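Local coordinates for protein lysyl oxidase (Pichia pastoris, PDB 1W7C) that probably oxidises primary amines, including peptidyl lysine side chains, to aldehydes with a copper ion and a topaquinone cofactor, working as a dimer, at residues Y572-G577 with F673-F678. Sequence-based numbering, arbitrary orientation. Where two conformers were deposited one is given.
Sequences YNIMPG and FMLTPF
Asn573 and Thr676 grip each other through both backbone groups, N to O at 2.8 Å from Asn573 N to Thr676 O, and Met575, two residues later, and Met674, two residues earlier, repeat the pattern. All four bonds are nearly straight, as expected of antiparallel strands in regular register. Between these hydrogen-bonded pairs, CA-H groups add weaker contacts; Leu675 CA lies 3.4 Å from Asn573 O.

Apolar packing differs on the two faces. On that of Tyr572, Ile574 and Leu675, the tyrosine ring lies over Pro677, whose CA sits 3.9 Å from the ring centroid and 4° off the normal, a CH-pi contact. Alongside, Ile574 CG1 meets Leu675 CD2 at 3.9 Å, and both side chains reach Leu498 or Val496 of strand 488-498. On the other face one conformer of Met575 bends its CE toward Thr676 CG2, a doubtful, unusually short contact; Thr668 of the second subunit touches both residues.

Polar ends turn to neighbouring segments: Tyr572 OH bonds to Gly450 O, Asn573 ND2 to Leu555 O, and Thr676 OG1 to Thr451 OG1. Backbone bonding thus fixes the register inside the copper amine oxidase enzyme domain, while one face packs into the domain interior and the other meets strand 553-559, nearby loops and the second subunit.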
loop_
_atom_site.group_PDB
_atom_site.type_symbol
_atom_site.label_atom_id
_atom_site.label_comp_id
_atom_site.label_asym_id
_atom_site.label_seq_id
_atom_site.Cartn_x
_atom_site.Cartn_y
_atom_site.Cartn_z
ATOM N N TYR A 572 -9.213 -15.600 9.295
ATOM C CA TYR A 572 -8.937 -14.414 8.500
ATOM C C TYR A 572 -7.739 -13.720 9.114
ATOM O O TYR A 572 -7.608 -13.613 10.339
ATOM C CB TYR A 572 -10.155 -13.455 8.399
ATOM C CG TYR A 572 -10.937 -13.595 7.114
ATOM C CD1 TYR A 572 -11.734 -14.709 6.869
ATOM C CD2 TYR A 572 -10.863 -12.627 6.121
ATOM C CE1 TYR A 572 -12.398 -14.850 5.674
ATOM C CE2 TYR A 572 -11.555 -12.752 4.922
ATOM C CZ TYR A 572 -12.327 -13.873 4.679
ATOM O OH TYR A 572 -13.018 -14.053 3.517
ATOM N N ASN A 573 -6.856 -13.271 8.224
ATOM C CA ASN A 573 -5.661 -12.512 8.610
ATOM C C ASN A 573 -5.967 -11.037 8.477
ATOM O O ASN A 573 -6.399 -10.601 7.419
ATOM C CB ASN A 573 -4.511 -12.982 7.691
ATOM C CG ASN A 573 -3.252 -12.137 7.716
ATOM O OD1 ASN A 573 -2.575 -12.071 6.670
ATOM N ND2 ASN A 573 -2.878 -11.589 8.836
ATOM N N ILE A 574 -5.723 -10.318 9.576
ATOM C CA ILE A 574 -5.762 -8.845 9.577
ATOM C C ILE A 574 -4.351 -8.387 9.226
ATOM O O ILE A 574 -3.432 -8.520 10.047
ATOM C CB ILE A 574 -6.185 -8.276 10.934
ATOM C CG1 ILE A 574 -7.511 -8.890 11.406
ATOM C CG2 ILE A 574 -6.276 -6.760 10.832
ATOM C CD1 ILE A 574 -7.938 -8.427 12.795
ATOM N N MET A 575 -4.193 -7.885 7.994
ATOM C CA MET A 575 -2.868 -7.612 7.398
ATOM C C MET A 575 -2.734 -6.085 7.294
ATOM O O MET A 575 -3.498 -5.453 6.581
ATOM C CB MET A 575 -2.860 -8.258 5.991
ATOM C CG MET A 575 -1.588 -7.985 5.245
ATOM S SD MET A 575 -1.598 -8.649 3.563
ATOM C CE MET A 575 -2.660 -9.923 3.753
ATOM N N PRO A 576 -1.763 -5.482 7.967
ATOM C CA PRO A 576 -1.572 -4.036 7.806
ATOM C C PRO A 576 -1.033 -3.679 6.433
ATOM O O PRO A 576 -0.262 -4.419 5.864
ATOM C CB PRO A 576 -0.560 -3.685 8.878
ATOM C CG PRO A 576 0.229 -4.977 9.075
ATOM C CD PRO A 576 -0.776 -6.098 8.889
ATOM N N GLY A 577 -1.506 -2.575 5.888
ATOM C CA GLY A 577 -0.894 -1.931 4.742
ATOM C C GLY A 577 -0.183 -0.695 5.257
ATOM O O GLY A 577 0.271 -0.613 6.391
ATOM N N PHE A 673 -5.763 -1.373 5.496
ATOM C CA PHE A 673 -5.514 -2.721 6.009
ATOM C C PHE A 673 -6.380 -3.689 5.185
ATOM O O PHE A 673 -7.348 -3.286 4.527
ATOM C CB PHE A 673 -5.801 -2.916 7.500
ATOM C CG PHE A 673 -7.251 -2.695 7.905
ATOM C CD1 PHE A 673 -8.165 -3.741 7.942
ATOM C CD2 PHE A 673 -7.669 -1.451 8.322
ATOM C CE1 PHE A 673 -9.466 -3.534 8.353
ATOM C CE2 PHE A 673 -8.959 -1.239 8.751
ATOM C CZ PHE A 673 -9.871 -2.294 8.775
ATOM N N MET A 674 -5.986 -4.961 5.203
ATOM C CA MET A 674 -6.724 -6.007 4.505
ATOM C C MET A 674 -7.185 -7.075 5.527
ATOM O O MET A 674 -6.548 -7.330 6.523
ATOM C CB MET A 674 -5.885 -6.695 3.425
ATOM C CG MET A 674 -5.845 -5.968 2.109
ATOM S SD MET A 674 -4.800 -6.786 0.932
ATOM C CE MET A 674 -5.359 -6.182 -0.479
ATOM N N LEU A 675 -8.314 -7.690 5.144
ATOM C CA LEU A 675 -8.837 -8.874 5.796
ATOM C C LEU A 675 -8.809 -9.946 4.715
ATOM O O LEU A 675 -9.546 -9.879 3.740
ATOM C CB LEU A 675 -10.282 -8.636 6.257
ATOM C CG LEU A 675 -10.464 -7.419 7.179
ATOM C CD1 LEU A 675 -11.927 -7.300 7.547
ATOM C CD2 LEU A 675 -9.582 -7.465 8.419
ATOM N N THR A 676 -7.943 -10.936 4.930
ATOM C CA THR A 676 -7.693 -11.934 3.889
ATOM C C THR A 676 -7.860 -13.355 4.409
ATOM O O THR A 676 -7.451 -13.664 5.523
ATOM C CB THR A 676 -6.341 -11.682 3.177
ATOM O OG1 THR A 676 -6.251 -12.484 1.973
ATOM C CG2 THR A 676 -5.166 -12.047 4.017
ATOM N N PRO A 677 -8.505 -14.238 3.636
ATOM C CA PRO A 677 -8.667 -15.609 4.110
ATOM C C PRO A 677 -7.341 -16.290 4.404
ATOM O O PRO A 677 -6.378 -16.114 3.643
ATOM C CB PRO A 677 -9.343 -16.301 2.933
ATOM C CG PRO A 677 -9.982 -15.257 2.189
ATOM C CD PRO A 677 -9.140 -14.031 2.327
ATOM N N PHE A 678 -7.296 -17.073 5.484
ATOM C CA PHE A 678 -6.113 -17.795 5.911
ATOM C C PHE A 678 -6.554 -19.143 6.437
ATOM O O PHE A 678 -7.085 -19.249 7.525
ATOM C CB PHE A 678 -5.416 -16.965 6.973
ATOM C CG PHE A 678 -4.061 -17.461 7.386
ATOM C CD1 PHE A 678 -2.927 -16.842 6.896
ATOM C CD2 PHE A 678 -3.898 -18.541 8.255
ATOM C CE1 PHE A 678 -1.679 -17.281 7.247
ATOM C CE2 PHE A 678 -2.608 -18.972 8.627
ATOM C CZ PHE A 678 -1.516 -18.326 8.112
#